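Local coordinates for protein pectate lyase (Bacillus, PDB 3VMV) that probably cleaves the pectate backbone by beta-elimination, as a secreted pectate lyase of polysaccharide lyase family 1 built on a parallel beta-helix, at residues G96-N101 with E124-S129; N232-A237 with Y269-T274. All blocks are in the same frame, centred on the assembly; numbering follows the deposited sequence.

Contact 1: residues G96-N101 with E124-S129; sequences GIRLSN and EVTDDS. With SO4 (sulfate ion), chain B.
R98 and E124 run side by side from neighbouring strands, pointing the same way, with guanidinium and carboxylate planes only 21° apart. They do not form a salt bridge: their closest approach is R98 CD, a methylene, against the carboxylate oxygen E124 OE2 at 3.3 Å, and the charged atoms themselves stay apart. The arginine bends at chi3 (64°), and its end grips a sulfate, probably from the crystallisation liquor, at the guanidinium edge; NH2 reaches O3 of the ion at 2.7 Å and NH1 reaches O2 at 3.0 Å. Farther along the same face, S100 OG donates to D127 OD2 at 2.7 Å, and the oxygen accepts with its anti lone pair, while T126 CG2 lies near R98 CG. A short hydroxyl suits S100 at the end of its strand, where D127, the first residue past the neighbouring strand, turns its carboxylate toward it.

The strands are parallel, 9° apart, and belong to successive coils of the right-handed parallel beta-helix characteristic of this lyase family. L99 N donates to E124 O at 2.8 Å and T126 N to L99 O at 2.9 Å. L99 and V125 turn to the other face, branched and apolar as the interior of the helix demands, with L99 CD1 4.3 Å from V125 CG2; V132 and I107 extend this packing.

Beyond the strands, a type I' turn from T126 to S129 bends the chain beside N101. T126 O takes both N and OG of S129, the hydroxyl at 2.9 Å, which ties the turn together. Outside the pair, D67 and E119 form salt bridges with the R98 guanidinium, K159 pairs with E124 OE1, and K74 O receives N101 ND2.

Contact 2: residues N232-A237 with Y269-T274; sequences NSRVGA and YGSPST. With SO4 (sulfate ion), chain C.
The guanidinium of R234 has the G270 backbone over one face, while S271 OG and a sulfate oxygen, O4, lie at its edge in the plane. N232 sets its amide against the Y269 ring at 80°, ND2 coming to 3.5 Å from CD2, while its OD1 accepts from F268 N, which holds the amide; R234 NH2 lies near the plane of that ring at its edge. In the parallel beta-helix, this is where the end of strand 231-234 meets the loop that follows strand 265-266. Arginine suits the place because its flat, many-handed end can serve the loop and an anion at once: NE and NH1 both grip S271 OG, while NH1 and NH2 hold the sulfate, probably a crystallisation ion. D185 also bonds S271 OG, and D228 bonds Y269 OH.

R234 starts the type I' turn to A237. Within it V235 turns its side chain's first bond away from the loop, yet with CG1 anti to the carbonyl carbon (chi1 -75°) that methyl packs 3.7 Å from P272 CD. G236 takes the turn's positive phi easily. Two backbone bonds pin the bend: G236 N reaches T274 O at 3.0 Å, and V235 N meets S273 O at 2.8 Å from 42° above the carbonyl plane.

Contact 1 and contact 2 follow one another along the chain, the first closing before the second opens, and they occupy different levels of the same parallel beta-helix. Their centres lie 23 Å apart and their nearest atoms about 16 Å apart, so they do not touch. The connection between them runs through neighbouring strand pairs: 97-103 with 123-126, 123-126 with 156-158, then 177-181, 210-212 and 231-234. The same coil-on-coil stacking thus carries both sites: contact 1 is a regular, buried strand pairing nearer the centre of the molecule, whereas contact 2, farther out and partly buried, bonds the turn at a strand's end to a loop on a later coil.

Contact 1: residues G96-N101 with E124-S129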
ATOM      1  N   GLY A  96     -11.094  -3.321   7.581  1.00 11.26           N
ATOM      2  CA  GLY A  96     -10.094  -2.463   6.981  1.00 11.80           C
ATOM      3  C   GLY A  96     -10.424  -0.999   7.055  1.00 13.30           C
ATOM      4  O   GLY A  96     -11.478  -0.580   7.551  1.00 13.36           O
ATOM      5  N   ILE A  97      -9.456  -0.203   6.626  1.00 10.14           N
ATOM      6  CA  ILE A  97      -9.584   1.255   6.600  1.00 10.61           C
ATOM      7  C   ILE A  97      -9.752   1.762   5.189  1.00 11.67           C
ATOM      8  O   ILE A  97      -9.084   1.280   4.279  1.00 11.24           O
ATOM      9  CB  ILE A  97      -8.286   1.884   7.178  1.00 11.11           C
ATOM     10  CG1 ILE A  97      -8.123   1.433   8.632  1.00 11.35           C
ATOM     11  CG2 ILE A  97      -8.375   3.419   7.110  1.00 14.94           C
ATOM     12  CD1 ILE A  97      -6.721   1.819   9.266  1.00 12.84           C
ATOM     13  N   ARG A  98     -10.647   2.732   4.987  1.00 11.20           N
ATOM     14  CA  ARG A  98     -10.791   3.374   3.690  1.00 10.38           C
ATOM     15  C   ARG A  98     -10.514   4.850   3.826  1.00 11.15           C
ATOM     16  O   ARG A  98     -11.108   5.520   4.664  1.00 13.10           O
ATOM     17  CB  ARG A  98     -12.167   3.145   3.045  1.00 11.36           C
ATOM     18  CG  ARG A  98     -12.295   3.789   1.661  1.00 13.99           C
ATOM     19  CD  ARG A  98     -13.626   3.413   0.999  1.00 13.44           C
ATOM     20  NE  ARG A  98     -14.733   3.957   1.778  1.00 16.03           N
ATOM     21  CZ  ARG A  98     -16.019   3.607   1.603  1.00 15.28           C
ATOM     22  NH1 ARG A  98     -16.951   4.190   2.342  1.00 17.84           N
ATOM     23  NH2 ARG A  98     -16.355   2.679   0.714  1.00 13.25           N
ATOM     24  N   LEU A  99      -9.641   5.359   2.973  1.00 10.59           N
ATOM     25  CA  LEU A  99      -9.407   6.802   2.917  1.00 11.31           C
ATOM     26  C   LEU A  99     -10.098   7.367   1.706  1.00 11.61           C
ATOM     27  O   LEU A  99      -9.776   6.969   0.572  1.00 11.04           O
ATOM     28  CB  LEU A  99      -7.906   7.090   2.856  1.00 13.30           C
ATOM     29  CG  LEU A  99      -6.965   6.481   3.918  1.00 19.68           C
ATOM     30  CD1 LEU A  99      -5.541   7.086   3.712  1.00 17.90           C
ATOM     31  CD2 LEU A  99      -7.413   6.616   5.329  1.00 19.59           C
ATOM     32  N   SER A 100     -11.007   8.313   1.889  1.00 11.43           N
ATOM     33  CA  SER A 100     -11.772   8.860   0.769  1.00 13.66           C
ATOM     34  C   SER A 100     -11.668  10.390   0.788  1.00 14.25           C
ATOM     35  O   SER A 100     -12.043  11.031   1.774  1.00 14.13           O
ATOM     36  CB  SER A 100     -13.230   8.402   0.891  1.00 17.00           C
ATOM     37  OG  SER A 100     -14.065   9.127   0.008  1.00 19.33           O
ATOM     38  N   ASN A 101     -11.120  10.945  -0.282  1.00 14.73           N
ATOM     39  CA  ASN A 101     -10.785  12.374  -0.352  1.00 12.66           C
ATOM     40  C   ASN A 101     -10.109  12.846   0.937  1.00 13.12           C
ATOM     41  O   ASN A 101     -10.458  13.848   1.548  1.00 14.93           O
ATOM     42  CB  ASN A 101     -12.009  13.226  -0.703  1.00 14.94           C
ATOM     43  CG  ASN A 101     -11.623  14.560  -1.343  1.00 14.01           C
ATOM     44  OD1 ASN A 101     -10.475  14.808  -1.679  1.00 19.22           O
ATOM     45  ND2 ASN A 101     -12.642  15.440  -1.523  1.00 21.16           N
ATOM     46  N   GLU A 124      -7.775   0.876   1.683  1.00 10.80           N
ATOM     47  CA  GLU A 124      -8.171   1.387   0.386  1.00 12.15           C
ATOM     48  C   GLU A 124      -7.947   2.878   0.351  1.00 11.26           C
ATOM     49  O   GLU A 124      -8.476   3.587   1.214  1.00 12.01           O
ATOM     50  CB  GLU A 124      -9.647   1.070   0.096  1.00 16.20           C
ATOM     51  CG  GLU A 124     -10.127   1.872  -1.167  1.00 28.56           C
ATOM     52  CD  GLU A 124     -11.380   1.359  -1.894  1.00 36.19           C
ATOM     53  OE1 GLU A 124     -11.305   0.359  -2.660  1.00 18.66           O
ATOM     54  OE2 GLU A 124     -12.446   2.003  -1.758  1.00 45.09           O
ATOM     55  N   VAL A 125      -7.181   3.373  -0.627  1.00 11.50           N
ATOM     56  CA  VAL A 125      -6.900   4.798  -0.711  1.00 11.84           C
ATOM     57  C   VAL A 125      -7.542   5.302  -2.009  1.00 12.73           C
ATOM     58  O   VAL A 125      -7.146   4.882  -3.083  1.00 11.53           O
ATOM     59  CB  VAL A 125      -5.383   5.053  -0.729  1.00 12.29           C
ATOM     60  CG1 VAL A 125      -5.098   6.523  -0.789  1.00 13.19           C
ATOM     61  CG2 VAL A 125      -4.668   4.397   0.482  1.00 14.25           C
ATOM     62  N   THR A 126      -8.549   6.177  -1.922  1.00 11.29           N
ATOM     63  CA  THR A 126      -9.405   6.417  -3.067  1.00 10.79           C
ATOM     64  C   THR A 126      -9.991   7.808  -3.063  1.00 14.91           C
ATOM     65  O   THR A 126      -9.652   8.642  -2.210  1.00 13.07           O
ATOM     66  CB  THR A 126     -10.499   5.314  -3.134  1.00 12.84           C
ATOM     67  OG1 THR A 126     -11.168   5.378  -4.396  1.00 13.71           O
ATOM     68  CG2 THR A 126     -11.506   5.412  -1.968  1.00 15.37           C
ATOM     69  N   ASP A 127     -10.828   8.088  -4.061  1.00 14.29           N
ATOM     70  CA  ASP A 127     -11.543   9.356  -4.165  1.00 14.68           C
ATOM     71  C   ASP A 127     -10.646  10.567  -3.954  1.00 14.01           C
ATOM     72  O   ASP A 127     -10.949  11.422  -3.120  1.00 14.16           O
ATOM     73  CB  ASP A 127     -12.732   9.413  -3.173  1.00 16.69           C
ATOM     74  CG  ASP A 127     -13.702   8.225  -3.340  1.00 20.07           C
ATOM     75  OD1 ASP A 127     -13.925   7.785  -4.488  1.00 20.18           O
ATOM     76  OD2 ASP A 127     -14.220   7.727  -2.330  1.00 20.72           O
ATOM     77  N   ASP A 128      -9.568  10.632  -4.719  1.00 13.72           N
ATOM     78  CA  ASP A 128      -8.731  11.819  -4.797  1.00 13.91           C
ATOM     79  C   ASP A 128      -7.940  12.134  -3.541  1.00 14.99           C
ATOM     80  O   ASP A 128      -7.495  13.269  -3.370  1.00 17.63           O
ATOM     81  CB  ASP A 128      -9.570  13.026  -5.236  1.00 14.33           C
ATOM     82  CG  ASP A 128     -10.206  12.816  -6.602  1.00 21.15           C
ATOM     83  OD1 ASP A 128      -9.563  13.184  -7.603  1.00 20.49           O
ATOM     84  OD2 ASP A 128     -11.343  12.301  -6.672  1.00 28.80           O
ATOM     85  N   SER A 129      -7.701  11.110  -2.710  1.00 13.83           N
ATOM     86  CA  SER A 129      -6.868  11.290  -1.522  1.00 13.73           C
ATOM     87  C   SER A 129      -5.447  11.668  -1.954  1.00 15.25           C
ATOM     88  O   SER A 129      -4.962  11.241  -3.001  1.00 16.86           O
ATOM     89  CB  SER A 129      -6.804   9.993  -0.734  1.00 14.03           C
ATOM     90  OG  SER A 129      -8.038   9.729  -0.092  1.00 12.04           O
TER
HETATM   91  S   SO4 B 401     -19.887   1.877   1.259  1.00 28.43           S
HETATM   92  O1  SO4 B 401     -19.804   0.933   2.364  1.00 36.13           O
HETATM   93  O2  SO4 B 401     -19.782   3.239   1.734  1.00 19.63           O
HETATM   94  O3  SO4 B 401     -18.812   1.591   0.311  1.00 29.24           O
HETATM   95  O4  SO4 B 401     -21.179   1.750   0.605  1.00 35.25           O

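Contact 2: residues N232-A237 with Y269-T274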
ATOM      1  N   ASN A 232       3.412  -5.708 -12.012  1.00 10.56           N
ATOM      2  CA  ASN A 232       2.710  -5.824 -13.267  1.00  9.60           C
ATOM      3  C   ASN A 232       2.442  -4.416 -13.746  1.00 10.96           C
ATOM      4  O   ASN A 232       1.598  -3.745 -13.196  1.00 13.45           O
ATOM      5  CB  ASN A 232       1.403  -6.579 -13.049  1.00 10.42           C
ATOM      6  CG  ASN A 232       0.653  -6.838 -14.360  1.00 10.14           C
ATOM      7  OD1 ASN A 232       1.125  -6.498 -15.447  1.00 12.02           O
ATOM      8  ND2 ASN A 232      -0.524  -7.498 -14.258  1.00 12.15           N
ATOM      9  N   SER A 233       3.179  -3.988 -14.779  1.00 10.25           N
ATOM     10  CA  SER A 233       3.090  -2.626 -15.261  1.00  9.78           C
ATOM     11  C   SER A 233       2.273  -2.567 -16.538  1.00  9.89           C
ATOM     12  O   SER A 233       2.655  -3.181 -17.555  1.00 12.58           O
ATOM     13  CB  SER A 233       4.518  -2.093 -15.502  1.00 11.68           C
ATOM     14  OG  SER A 233       4.508  -0.712 -15.835  1.00 11.38           O
ATOM     15  N   ARG A 234       1.160  -1.817 -16.479  1.00 10.47           N
ATOM     16  CA  ARG A 234       0.125  -1.839 -17.510  1.00 12.12           C
ATOM     17  C   ARG A 234      -0.207  -0.447 -18.005  1.00 10.97           C
ATOM     18  O   ARG A 234      -0.102   0.523 -17.247  1.00 11.92           O
ATOM     19  CB  ARG A 234      -1.162  -2.471 -16.911  1.00 11.93           C
ATOM     20  CG  ARG A 234      -1.009  -3.989 -16.710  1.00 15.46           C
ATOM     21  CD  ARG A 234      -1.902  -4.551 -15.625  1.00 17.98           C
ATOM     22  NE  ARG A 234      -3.274  -4.713 -16.100  1.00 15.68           N
ATOM     23  CZ  ARG A 234      -4.077  -5.674 -15.671  1.00 15.11           C
ATOM     24  NH1 ARG A 234      -5.308  -5.739 -16.162  1.00 13.30           N
ATOM     25  NH2 ARG A 234      -3.650  -6.583 -14.773  1.00 14.85           N
ATOM     26  N   VAL A 235      -0.685  -0.374 -19.254  1.00 11.85           N
ATOM     27  CA  VAL A 235      -1.243   0.862 -19.863  1.00 13.88           C
ATOM     28  C   VAL A 235      -0.456   2.111 -19.519  1.00 13.12           C
ATOM     29  O   VAL A 235      -0.966   3.096 -18.971  1.00 14.60           O
ATOM     30  CB  VAL A 235      -2.777   1.102 -19.619  1.00 14.81           C
ATOM     31  CG1 VAL A 235      -3.589   0.157 -20.496  1.00 21.27           C
ATOM     32  CG2 VAL A 235      -3.180   0.966 -18.175  1.00 12.81           C
ATOM     33  N   GLY A 236       0.827   2.052 -19.861  1.00 15.20           N
ATOM     34  CA  GLY A 236       1.647   3.254 -19.788  1.00 14.30           C
ATOM     35  C   GLY A 236       2.172   3.605 -18.405  1.00 17.10           C
ATOM     36  O   GLY A 236       2.786   4.666 -18.248  1.00 15.24           O
ATOM     37  N   ALA A 237       1.949   2.741 -17.420  1.00 12.47           N
ATOM     38  CA  ALA A 237       2.631   2.912 -16.130  1.00 11.29           C
ATOM     39  C   ALA A 237       4.135   2.998 -16.343  1.00 11.52           C
ATOM     40  O   ALA A 237       4.652   2.453 -17.289  1.00 12.44           O
ATOM     41  CB  ALA A 237       2.343   1.739 -15.209  1.00 11.19           C
ATOM     42  N   TYR A 269      -1.693 -10.560 -17.706  1.00 13.87           N
ATOM     43  CA  TYR A 269      -3.126 -10.790 -17.373  1.00 13.67           C
ATOM     44  C   TYR A 269      -4.132  -9.978 -18.180  1.00 17.06           C
ATOM     45  O   TYR A 269      -5.186 -10.495 -18.541  1.00 19.96           O
ATOM     46  CB  TYR A 269      -3.458 -10.534 -15.889  1.00 15.26           C
ATOM     47  CG  TYR A 269      -2.562 -11.243 -14.884  1.00 15.56           C
ATOM     48  CD1 TYR A 269      -2.186 -12.565 -15.046  1.00 16.02           C
ATOM     49  CD2 TYR A 269      -2.124 -10.563 -13.767  1.00 14.11           C
ATOM     50  CE1 TYR A 269      -1.367 -13.196 -14.103  1.00 16.93           C
ATOM     51  CE2 TYR A 269      -1.296 -11.166 -12.826  1.00 16.71           C
ATOM     52  CZ  TYR A 269      -0.932 -12.482 -12.993  1.00 15.70           C
ATOM     53  OH  TYR A 269      -0.138 -13.094 -12.034  1.00 14.45           O
ATOM     54  N   GLY A 270      -3.857  -8.711 -18.428  1.00 15.45           N
ATOM     55  CA  GLY A 270      -4.858  -7.883 -19.075  1.00 17.14           C
ATOM     56  C   GLY A 270      -4.470  -6.430 -19.257  1.00 17.88           C
ATOM     57  O   GLY A 270      -3.304  -6.073 -19.086  1.00 15.57           O
ATOM     58  N   SER A 271      -5.475  -5.599 -19.574  1.00 16.77           N
ATOM     59  CA  SER A 271      -5.316  -4.219 -20.114  1.00 16.19           C
ATOM     60  C   SER A 271      -4.877  -4.263 -21.586  1.00 16.94           C
ATOM     61  O   SER A 271      -4.303  -5.240 -22.043  1.00 17.26           O
ATOM     62  CB  SER A 271      -4.343  -3.353 -19.289  1.00 15.09           C
ATOM     63  OG  SER A 271      -4.770  -3.176 -17.937  1.00 14.05           O
ATOM     64  N   PRO A 272      -5.174  -3.192 -22.321  1.00 15.00           N
ATOM     65  CA  PRO A 272      -4.948  -3.290 -23.764  1.00 16.69           C
ATOM     66  C   PRO A 272      -3.502  -3.092 -24.187  1.00 16.06           C
ATOM     67  O   PRO A 272      -3.155  -3.458 -25.319  1.00 17.82           O
ATOM     68  CB  PRO A 272      -5.849  -2.191 -24.349  1.00 20.00           C
ATOM     69  CG  PRO A 272      -6.229  -1.315 -23.212  1.00 21.97           C
ATOM     70  CD  PRO A 272      -6.132  -2.141 -21.948  1.00 16.58           C
ATOM     71  N   SER A 273      -2.655  -2.552 -23.304  1.00 16.58           N
ATOM     72  CA  SER A 273      -1.252  -2.354 -23.683  1.00 16.56           C
ATOM     73  C   SER A 273      -0.369  -2.395 -22.443  1.00 15.27           C
ATOM     74  O   SER A 273      -0.864  -2.328 -21.317  1.00 13.63           O
ATOM     75  CB  SER A 273      -1.078  -1.009 -24.384  1.00 17.21           C
ATOM     76  OG  SER A 273      -1.472   0.056 -23.546  1.00 20.08           O
ATOM     77  N   THR A 274       0.933  -2.487 -22.696  1.00 14.87           N
ATOM     78  CA  THR A 274       1.943  -2.598 -21.656  1.00 14.99           C
ATOM     79  C   THR A 274       2.216  -1.290 -20.927  1.00 12.89           C
ATOM     80  O   THR A 274       1.990  -0.200 -21.439  1.00 13.26           O
ATOM     81  CB  THR A 274       3.244  -3.106 -22.293  1.00 14.37           C
ATOM     82  OG1 THR A 274       4.180  -3.534 -21.293  1.00 13.32           O
ATOM     83  CG2 THR A 274       3.898  -2.013 -23.175  1.00 13.85           C
TER
HETATM   84  S   SO4 C 402      -6.685  -8.368 -13.544  1.00 29.14           S
HETATM   85  O1  SO4 C 402      -7.046  -7.357 -14.567  1.00 32.29           O
HETATM   86  O2  SO4 C 402      -7.114  -7.883 -12.229  1.00 30.11           O
HETATM   87  O3  SO4 C 402      -7.338  -9.637 -13.869  1.00 39.49           O
HETATM   88  O4  SO4 C 402      -5.224  -8.561 -13.497  1.00 20.97           O